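Local coordinates for putative electron transport related protein (Corynebacterium diphtheriae, PDB 4PQ1) that probably acts as a thioredoxin-like thiol-disulfide oxidoreductase, a DsbF homologue that exchanges electrons with protein thiols or disulfides through a CxxC pair, at residues N50-W55 with Q93-D98; Q67-Y72 with Q148-V153. One frame throughout, in Å; residues are numbered along the deposited sequence.

Contact 1 of 2, residues N50-W55 with Q93-D98; sequences NAWGQW and QDFVKD
W52 meets F95 with the outer rim of its indole. CZ3 of W52 lies 3.6 Å from CD2 of F95, and CH2 of W52 is also near that carbon. The six-membered ring of W52 and the ring of F95 have centroids 5.5 Å apart and planes inclined at 33°. This is an oblique pair, neither a stack nor a T-shaped contact. V96 reaches the same end of the indole: its CG2 is 4.1 Å from CH2 of W52, and the two side chains cross at about a right angle. Q54 adds its CB, which rests 3.9 Å from CB of F95. Its chain then bends, with chi2 at 80°, and carries the amide away from the helix.

The torsions bring the rings together. CG of W52 sits between its backbone N and carbonyl carbon (chi1 71°), which sends the indole from the strand end toward helix 89-98. NE1 of W52 is hydrogen-bonded to OG of S105 on strand 105-107, which would hold the pyrrole side of the indole in place. The side chain of W52 also touches C59, which is disulfide-bonded to C56. F95 also packs on R60 of helix 57-61, the helix that carries C59, and on S63 of helix 63-73. The backbone of Q54 is hydrogen-bonded on both sides, N to OD2 of D86 and O to NH1 of R60.

Strand 46-52 and the turn into the thioredoxin-type CxxC thus meet helix 89-98 through carbon alone. The contact is apolar, and the polar bonds that orient W52 and Q54 come from outside it.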
ATOM      1  N   ASN A  50       0.910  -0.144   0.594  1.00 24.61           N
ATOM      2  CA  ASN A  50       2.242   0.423   0.703  1.00 21.66           C
ATOM      3  C   ASN A  50       3.293  -0.621   0.389  1.00 19.99           C
ATOM      4  O   ASN A  50       3.375  -1.661   1.053  1.00 17.52           O
ATOM      5  CB  ASN A  50       2.460   1.001   2.102  1.00 24.57           C
ATOM      6  CG  ASN A  50       3.864   1.502   2.309  1.00 23.17           C
ATOM      7  OD1 ASN A  50       4.651   0.857   2.988  1.00 30.18           O
ATOM      8  ND2 ASN A  50       4.197   2.647   1.714  1.00 21.00           N
ATOM      9  N   ALA A  51       4.061  -0.359  -0.665  1.00 19.79           N
ATOM     10  CA  ALA A  51       5.189  -1.210  -1.032  1.00 23.86           C
ATOM     11  C   ALA A  51       6.423  -0.759  -0.264  1.00 23.35           C
ATOM     12  O   ALA A  51       6.779   0.426  -0.276  1.00 23.35           O
ATOM     13  CB  ALA A  51       5.440  -1.159  -2.521  1.00 18.07           C
ATOM     14  N   TRP A  52       7.071  -1.704   0.408  1.00 22.67           N
ATOM     15  CA  TRP A  52       8.143  -1.378   1.333  1.00 19.05           C
ATOM     16  C   TRP A  52       9.133  -2.530   1.428  1.00 20.63           C
ATOM     17  O   TRP A  52       8.862  -3.628   0.943  1.00 19.86           O
ATOM     18  CB  TRP A  52       7.570  -1.072   2.719  1.00 20.85           C
ATOM     19  CG  TRP A  52       7.024  -2.300   3.433  1.00 20.72           C
ATOM     20  CD1 TRP A  52       5.777  -2.845   3.299  1.00 21.79           C
ATOM     21  CD2 TRP A  52       7.719  -3.124   4.385  1.00 24.27           C
ATOM     22  NE1 TRP A  52       5.649  -3.956   4.116  1.00 19.89           N
ATOM     23  CE2 TRP A  52       6.830  -4.145   4.790  1.00 24.98           C
ATOM     24  CE3 TRP A  52       8.995  -3.086   4.948  1.00 22.15           C
ATOM     25  CZ2 TRP A  52       7.193  -5.132   5.718  1.00 19.31           C
ATOM     26  CZ3 TRP A  52       9.356  -4.072   5.874  1.00 29.00           C
ATOM     27  CH2 TRP A  52       8.453  -5.075   6.251  1.00 28.14           C
ATOM     28  N   GLY A  53      10.278  -2.269   2.055  1.00 22.00           N
ATOM     29  CA  GLY A  53      11.253  -3.303   2.374  1.00 19.98           C
ATOM     30  C   GLY A  53      12.072  -2.737   3.515  1.00 23.08           C
ATOM     31  O   GLY A  53      12.277  -1.524   3.563  1.00 23.37           O
ATOM     32  N   GLN A  54      12.523  -3.579   4.441  1.00 29.67           N
ATOM     33  CA  GLN A  54      13.329  -3.092   5.567  1.00 27.40           C
ATOM     34  C   GLN A  54      14.676  -2.531   5.112  1.00 23.88           C
ATOM     35  O   GLN A  54      15.308  -1.777   5.844  1.00 34.28           O
ATOM     36  CB  GLN A  54      13.534  -4.199   6.608  1.00 22.69           C
ATOM     37  CG  GLN A  54      14.196  -5.455   6.081  1.00 26.34           C
ATOM     38  CD  GLN A  54      15.699  -5.317   5.957  1.00 27.93           C
ATOM     39  OE1 GLN A  54      16.373  -4.864   6.888  1.00 25.65           O
ATOM     40  NE2 GLN A  54      16.233  -5.690   4.796  1.00 27.78           N
ATOM     41  N   TRP A  55      15.100  -2.897   3.905  1.00 19.79           N
ATOM     42  CA  TRP A  55      16.380  -2.471   3.331  1.00 26.23           C
ATOM     43  C   TRP A  55      16.319  -1.033   2.828  1.00 25.87           C
ATOM     44  O   TRP A  55      17.306  -0.471   2.347  1.00 27.53           O
ATOM     45  CB  TRP A  55      16.764  -3.406   2.176  1.00 24.39           C
ATOM     46  CG  TRP A  55      15.608  -3.581   1.246  1.00 26.36           C
ATOM     47  CD1 TRP A  55      14.694  -4.605   1.244  1.00 24.55           C
ATOM     48  CD2 TRP A  55      15.204  -2.678   0.215  1.00 21.07           C
ATOM     49  NE1 TRP A  55      13.766  -4.402   0.252  1.00 24.52           N
ATOM     50  CE2 TRP A  55      14.051  -3.220  -0.385  1.00 26.86           C
ATOM     51  CE3 TRP A  55      15.708  -1.466  -0.265  1.00 19.83           C
ATOM     52  CZ2 TRP A  55      13.391  -2.583  -1.431  1.00 27.56           C
ATOM     53  CZ3 TRP A  55      15.056  -0.845  -1.304  1.00 26.84           C
ATOM     54  CH2 TRP A  55      13.909  -1.399  -1.876  1.00 24.86           C
ATOM     55  N   GLN A  93      10.167  -9.759   8.794  1.00 17.35           N
ATOM     56  CA  GLN A  93       9.337 -10.031   9.965  1.00 21.97           C
ATOM     57  C   GLN A  93       9.890  -9.387  11.234  1.00 29.56           C
ATOM     58  O   GLN A  93       9.128  -8.874  12.061  1.00 35.02           O
ATOM     59  CB  GLN A  93       9.205 -11.524  10.190  1.00 23.78           C
ATOM     60  CG  GLN A  93       8.727 -12.281   8.999  1.00 25.06           C
ATOM     61  CD  GLN A  93       8.918 -13.758   9.188  1.00 34.98           C
ATOM     62  OE1 GLN A  93       9.964 -14.205   9.679  1.00 27.08           O
ATOM     63  NE2 GLN A  93       7.906 -14.535   8.816  1.00 27.32           N
ATOM     64  N   ASP A  94      11.213  -9.421  11.388  1.00 30.15           N
ATOM     65  CA  ASP A  94      11.868  -8.812  12.540  1.00 27.46           C
ATOM     66  C   ASP A  94      11.591  -7.317  12.582  1.00 25.11           C
ATOM     67  O   ASP A  94      11.338  -6.752  13.641  1.00 22.29           O
ATOM     68  CB  ASP A  94      13.382  -9.059  12.495  1.00 26.59           C
ATOM     69  CG  ASP A  94      13.776 -10.457  12.985  1.00 28.00           C
ATOM     70  OD1 ASP A  94      13.013 -11.060  13.762  1.00 32.66           O
ATOM     71  OD2 ASP A  94      14.858 -10.955  12.592  1.00 31.56           O
ATOM     72  N   PHE A  95      11.659  -6.678  11.419  1.00 30.26           N
ATOM     73  CA  PHE A  95      11.343  -5.254  11.306  1.00 28.71           C
ATOM     74  C   PHE A  95       9.930  -4.931  11.778  1.00 30.14           C
ATOM     75  O   PHE A  95       9.691  -3.872  12.354  1.00 33.56           O
ATOM     76  CB  PHE A  95      11.520  -4.776   9.864  1.00 22.48           C
ATOM     77  CG  PHE A  95      11.196  -3.328   9.669  1.00 32.25           C
ATOM     78  CD1 PHE A  95      12.149  -2.354   9.926  1.00 25.91           C
ATOM     79  CD2 PHE A  95       9.932  -2.934   9.227  1.00 28.88           C
ATOM     80  CE1 PHE A  95      11.859  -1.016   9.754  1.00 27.39           C
ATOM     81  CE2 PHE A  95       9.630  -1.588   9.051  1.00 32.97           C
ATOM     82  CZ  PHE A  95      10.602  -0.626   9.315  1.00 35.98           C
ATOM     83  N   VAL A  96       8.989  -5.834  11.535  1.00 33.42           N
ATOM     84  CA  VAL A  96       7.586  -5.546  11.839  1.00 37.47           C
ATOM     85  C   VAL A  96       7.327  -5.632  13.346  1.00 36.75           C
ATOM     86  O   VAL A  96       6.597  -4.813  13.914  1.00 30.33           O
ATOM     87  CB  VAL A  96       6.635  -6.497  11.061  1.00 27.26           C
ATOM     88  CG1 VAL A  96       5.371  -6.768  11.843  1.00 29.70           C
ATOM     89  CG2 VAL A  96       6.307  -5.908   9.688  1.00 27.94           C
ATOM     90  N   LYS A  97       7.942  -6.608  14.000  1.00 35.19           N
ATOM     91  CA  LYS A  97       7.800  -6.711  15.447  1.00 36.11           C
ATOM     92  C   LYS A  97       8.576  -5.616  16.151  1.00 30.19           C
ATOM     93  O   LYS A  97       8.153  -5.125  17.189  1.00 33.79           O
ATOM     94  CB  LYS A  97       8.275  -8.067  15.968  1.00 39.29           C
ATOM     95  CG  LYS A  97       8.109  -8.202  17.486  1.00 45.08           C
ATOM     96  CD  LYS A  97       8.588  -9.543  18.019  1.00 53.82           C
ATOM     97  CE  LYS A  97       8.034  -9.790  19.423  1.00 59.06           C
ATOM     98  NZ  LYS A  97       6.539  -9.764  19.449  1.00 49.22           N
ATOM     99  N   ASP A  98       9.726  -5.254  15.596  1.00 31.37           N
ATOM    100  CA  ASP A  98      10.644  -4.348  16.271  1.00 31.50           C
ATOM    101  C   ASP A  98      10.074  -2.951  16.340  1.00 36.92           C
ATOM    102  O   ASP A  98      10.390  -2.180  17.250  1.00 33.26           O
ATOM    103  CB  ASP A  98      11.995  -4.314  15.559  1.00 32.76           C
ATOM    104  CG  ASP A  98      12.875  -5.490  15.920  1.00 32.29           C
ATOM    105  OD1 ASP A  98      12.404  -6.403  16.646  1.00 28.87           O
ATOM    106  OD2 ASP A  98      14.035  -5.497  15.459  1.00 27.10           O
TER

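Contact 2 of 2, residues Q67-Y72 with Q148-V153; sequences QEVHEY and QDLIKV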
ATOM      1  N   GLN A  67       1.832   3.455  10.394  1.00 24.84           N
ATOM      2  CA  GLN A  67       1.218   2.868  11.582  1.00 28.60           C
ATOM      3  C   GLN A  67       0.132   3.798  12.095  1.00 28.04           C
ATOM      4  O   GLN A  67      -0.932   3.363  12.528  1.00 32.52           O
ATOM      5  CB  GLN A  67       2.259   2.607  12.686  1.00 27.51           C
ATOM      6  CG  GLN A  67       1.683   1.893  13.919  1.00 19.39           C
ATOM      7  CD  GLN A  67       1.039   0.557  13.571  1.00 26.35           C
ATOM      8  OE1 GLN A  67       1.426  -0.100  12.600  1.00 28.41           O
ATOM      9  NE2 GLN A  67       0.063   0.144  14.365  1.00 25.95           N
ATOM     10  N   GLU A  68       0.408   5.090  12.028  1.00 26.72           N
ATOM     11  CA  GLU A  68      -0.511   6.100  12.516  1.00 27.63           C
ATOM     12  C   GLU A  68      -1.819   6.065  11.721  1.00 32.50           C
ATOM     13  O   GLU A  68      -2.911   5.966  12.289  1.00 31.83           O
ATOM     14  CB  GLU A  68       0.153   7.466  12.415  1.00 30.28           C
ATOM     15  CG  GLU A  68      -0.598   8.593  13.055  1.00 37.10           C
ATOM     16  CD  GLU A  68       0.155   9.893  12.909  1.00 48.69           C
ATOM     17  OE1 GLU A  68       1.408   9.870  13.001  1.00 42.71           O
ATOM     18  OE2 GLU A  68      -0.509  10.929  12.684  1.00 43.02           O
ATOM     19  N   VAL A  69      -1.680   6.126  10.400  1.00 34.69           N
ATOM     20  CA  VAL A  69      -2.792   6.018   9.456  1.00 24.55           C
ATOM     21  C   VAL A  69      -3.600   4.752   9.684  1.00 25.80           C
ATOM     22  O   VAL A  69      -4.824   4.793   9.696  1.00 30.34           O
ATOM     23  CB  VAL A  69      -2.282   6.041   7.999  1.00 26.01           C
ATOM     24  CG1 VAL A  69      -3.420   5.796   7.013  1.00 23.77           C
ATOM     25  CG2 VAL A  69      -1.608   7.361   7.696  1.00 23.98           C
ATOM     26  N   HIS A  70      -2.916   3.629   9.875  1.00 26.11           N
ATOM     27  CA  HIS A  70      -3.601   2.362  10.122  1.00 29.17           C
ATOM     28  C   HIS A  70      -4.530   2.468  11.314  1.00 33.64           C
ATOM     29  O   HIS A  70      -5.682   2.032  11.270  1.00 35.79           O
ATOM     30  CB  HIS A  70      -2.610   1.238  10.362  1.00 21.74           C
ATOM     31  CG  HIS A  70      -3.257  -0.085  10.614  1.00 23.05           C
ATOM     32  ND1 HIS A  70      -3.977  -0.757   9.650  1.00 28.23           N
ATOM     33  CD2 HIS A  70      -3.298  -0.863  11.721  1.00 27.46           C
ATOM     34  CE1 HIS A  70      -4.443  -1.883  10.155  1.00 24.83           C
ATOM     35  NE2 HIS A  70      -4.043  -1.975  11.412  1.00 28.34           N
ATOM     36  N   GLU A  71      -4.009   3.065  12.378  1.00 31.73           N
ATOM     37  CA  GLU A  71      -4.783   3.304  13.579  1.00 33.38           C
ATOM     38  C   GLU A  71      -5.907   4.312  13.343  1.00 32.42           C
ATOM     39  O   GLU A  71      -6.991   4.155  13.883  1.00 33.96           O
ATOM     40  CB  GLU A  71      -3.869   3.794  14.693  1.00 27.02           C
ATOM     41  CG  GLU A  71      -2.885   2.740  15.155  1.00 32.48           C
ATOM     42  CD  GLU A  71      -1.915   3.274  16.183  1.00 35.83           C
ATOM     43  OE1 GLU A  71      -1.851   4.512  16.348  1.00 46.17           O
ATOM     44  OE2 GLU A  71      -1.218   2.460  16.824  1.00 41.34           O
ATOM     45  N   TYR A  72      -5.637   5.346  12.551  1.00 30.02           N
ATOM     46  CA  TYR A  72      -6.619   6.389  12.281  1.00 32.07           C
ATOM     47  C   TYR A  72      -7.816   5.809  11.525  1.00 37.39           C
ATOM     48  O   TYR A  72      -8.954   6.225  11.740  1.00 34.45           O
ATOM     49  CB  TYR A  72      -5.976   7.533  11.485  1.00 33.09           C
ATOM     50  CG  TYR A  72      -6.918   8.653  11.066  1.00 34.07           C
ATOM     51  CD1 TYR A  72      -7.669   8.562   9.897  1.00 37.08           C
ATOM     52  CD2 TYR A  72      -7.034   9.813  11.827  1.00 39.19           C
ATOM     53  CE1 TYR A  72      -8.529   9.600   9.501  1.00 39.03           C
ATOM     54  CE2 TYR A  72      -7.887  10.855  11.443  1.00 37.19           C
ATOM     55  CZ  TYR A  72      -8.627  10.740  10.284  1.00 39.01           C
ATOM     56  OH  TYR A  72      -9.464  11.766   9.912  1.00 48.05           O
ATOM     57  N   GLN A 148      -0.219  12.734   7.175  1.00 26.10           N
ATOM     58  CA  GLN A 148      -1.198  13.748   6.811  1.00 30.61           C
ATOM     59  C   GLN A 148      -1.458  13.743   5.291  1.00 37.94           C
ATOM     60  O   GLN A 148      -2.561  14.099   4.844  1.00 30.87           O
ATOM     61  CB  GLN A 148      -0.737  15.128   7.302  1.00 28.44           C
ATOM     62  CG  GLN A 148      -1.851  16.179   7.453  1.00 49.75           C
ATOM     63  CD  GLN A 148      -3.086  15.661   8.186  1.00 42.85           C
ATOM     64  OE1 GLN A 148      -4.091  15.319   7.561  1.00 46.29           O
ATOM     65  NE2 GLN A 148      -3.017  15.608   9.511  1.00 41.59           N
ATOM     66  N   ASP A 149      -0.453  13.341   4.506  1.00 33.53           N
ATOM     67  CA  ASP A 149      -0.640  13.072   3.073  1.00 27.38           C
ATOM     68  C   ASP A 149      -1.828  12.143   2.903  1.00 26.03           C
ATOM     69  O   ASP A 149      -2.764  12.420   2.149  1.00 34.44           O
ATOM     70  CB  ASP A 149       0.596  12.410   2.442  1.00 31.02           C
ATOM     71  CG  ASP A 149       1.735  13.381   2.162  1.00 36.77           C
ATOM     72  OD1 ASP A 149       1.476  14.536   1.749  1.00 30.09           O
ATOM     73  OD2 ASP A 149       2.909  12.962   2.333  1.00 35.26           O
ATOM     74  N   LEU A 150      -1.785  11.044   3.644  1.00 26.55           N
ATOM     75  CA  LEU A 150      -2.759   9.980   3.513  1.00 26.74           C
ATOM     76  C   LEU A 150      -4.077  10.350   4.145  1.00 29.95           C
ATOM     77  O   LEU A 150      -5.125  10.107   3.561  1.00 24.22           O
ATOM     78  CB  LEU A 150      -2.230   8.703   4.138  1.00 25.35           C
ATOM     79  CG  LEU A 150      -0.906   8.271   3.510  1.00 26.92           C
ATOM     80  CD1 LEU A 150      -0.393   7.010   4.170  1.00 32.02           C
ATOM     81  CD2 LEU A 150      -1.080   8.057   2.022  1.00 19.58           C
ATOM     82  N   ILE A 151      -4.022  10.936   5.333  1.00 27.98           N
ATOM     83  CA  ILE A 151      -5.233  11.304   6.044  1.00 29.27           C
ATOM     84  C   ILE A 151      -6.087  12.286   5.227  1.00 27.81           C
ATOM     85  O   ILE A 151      -7.293  12.152   5.168  1.00 27.23           O
ATOM     86  CB  ILE A 151      -4.904  11.900   7.436  1.00 29.21           C
ATOM     87  CG1 ILE A 151      -4.620  10.769   8.427  1.00 26.24           C
ATOM     88  CG2 ILE A 151      -6.068  12.745   7.959  1.00 35.67           C
ATOM     89  CD1 ILE A 151      -4.050  11.245   9.734  1.00 34.34           C
ATOM     90  N   LYS A 152      -5.448  13.252   4.583  1.00 30.93           N
ATOM     91  CA  LYS A 152      -6.152  14.211   3.763  1.00 27.81           C
ATOM     92  C   LYS A 152      -6.945  13.522   2.673  1.00 34.11           C
ATOM     93  O   LYS A 152      -8.102  13.868   2.432  1.00 28.14           O
ATOM     94  CB  LYS A 152      -5.181  15.215   3.155  1.00 28.98           C
ATOM     95  CG  LYS A 152      -4.734  16.257   4.151  1.00 35.04           C
ATOM     96  CD  LYS A 152      -3.961  17.376   3.482  1.00 50.43           C
ATOM     97  CE  LYS A 152      -3.736  18.522   4.460  1.00 65.72           C
ATOM     98  NZ  LYS A 152      -2.953  19.641   3.861  1.00 76.63           N
ATOM     99  N   VAL A 153      -6.330  12.540   2.025  1.00 22.21           N
ATOM    100  CA  VAL A 153      -7.036  11.740   1.047  1.00 23.80           C
ATOM    101  C   VAL A 153      -8.113  10.936   1.747  1.00 32.37           C
ATOM    102  O   VAL A 153      -9.262  10.894   1.288  1.00 31.65           O
ATOM    103  CB  VAL A 153      -6.124  10.768   0.295  1.00 30.08           C
ATOM    104  CG1 VAL A 153      -6.957   9.991  -0.743  1.00 23.41           C
ATOM    105  CG2 VAL A 153      -4.968  11.516  -0.365  1.00 26.96           C
TER
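Y72 turns the face of its ring to I151. CG1 of I151 stands over the ring centre, 4.0 Å from the centroid and only 9° off the ring normal, a CH-pi contact. The aliphatic chain spreads over that face. CD1 of I151 lies 3.9 Å from CD2 of Y72, while CG2 of I151 is 4.0 Å from CZ of Y72, at the hydroxyl end. The phenol is directed toward helix 147-156 because CG of Y72 is anti to its backbone N (chi1 177°). CG1 of I151 lies beside its own backbone N (chi1 -80°), and CG2 takes the position anti to that N, so both branches can meet the ring.

The second pair is V69 with L150. Their side chains cross at about a right angle. CG2 of V69 touches CD1 of L150 at 3.7 Å and CB of L150 at 3.9 Å. V69 and I151 are also where the two backbones come nearest, with CA atoms 6.7 Å apart.

The phenol brings a polar tip to the rim of the interface. OH of Y72 is hydrogen-bonded to OD1 of D155, one turn beyond I151 on the same helix. This bond and the CH-pi contact together would limit rotation of the ring.

V69, L150 and I151 are buried, and Y72 closes the exposed rim over I151. A147 extends the contact along helix 147-156, touching E68 and V69. Beneath the helices, L150 packs on T128 and V130 of strand 127-131 and on F141 of strand 137-141. Helices 63-73 and 147-156 therefore lie side by side on one face of the central sheet.

Both contacts are apolar, but they join different parts of the thioredoxin-like fold. Contact 1 brings a strand end and the turn after it against helix 89-98. Contact 2 pairs two helices, 63-73 and 147-156. It has the larger interface, 257 Å² against 172 Å², and three of its four touching residues are buried; the exception is the exposed Y72. Contact 1 lies beside the disulfide and mixes buried with partly exposed residues. Its two aromatic rings meet obliquely, whereas the lone ring of contact 2 lies flat against an aliphatic chain. The centres of the two contacts are about 18 Å apart. Helix 63-73 carries V69 and Y72 of contact 2, and its S63 touches F95 of contact 1.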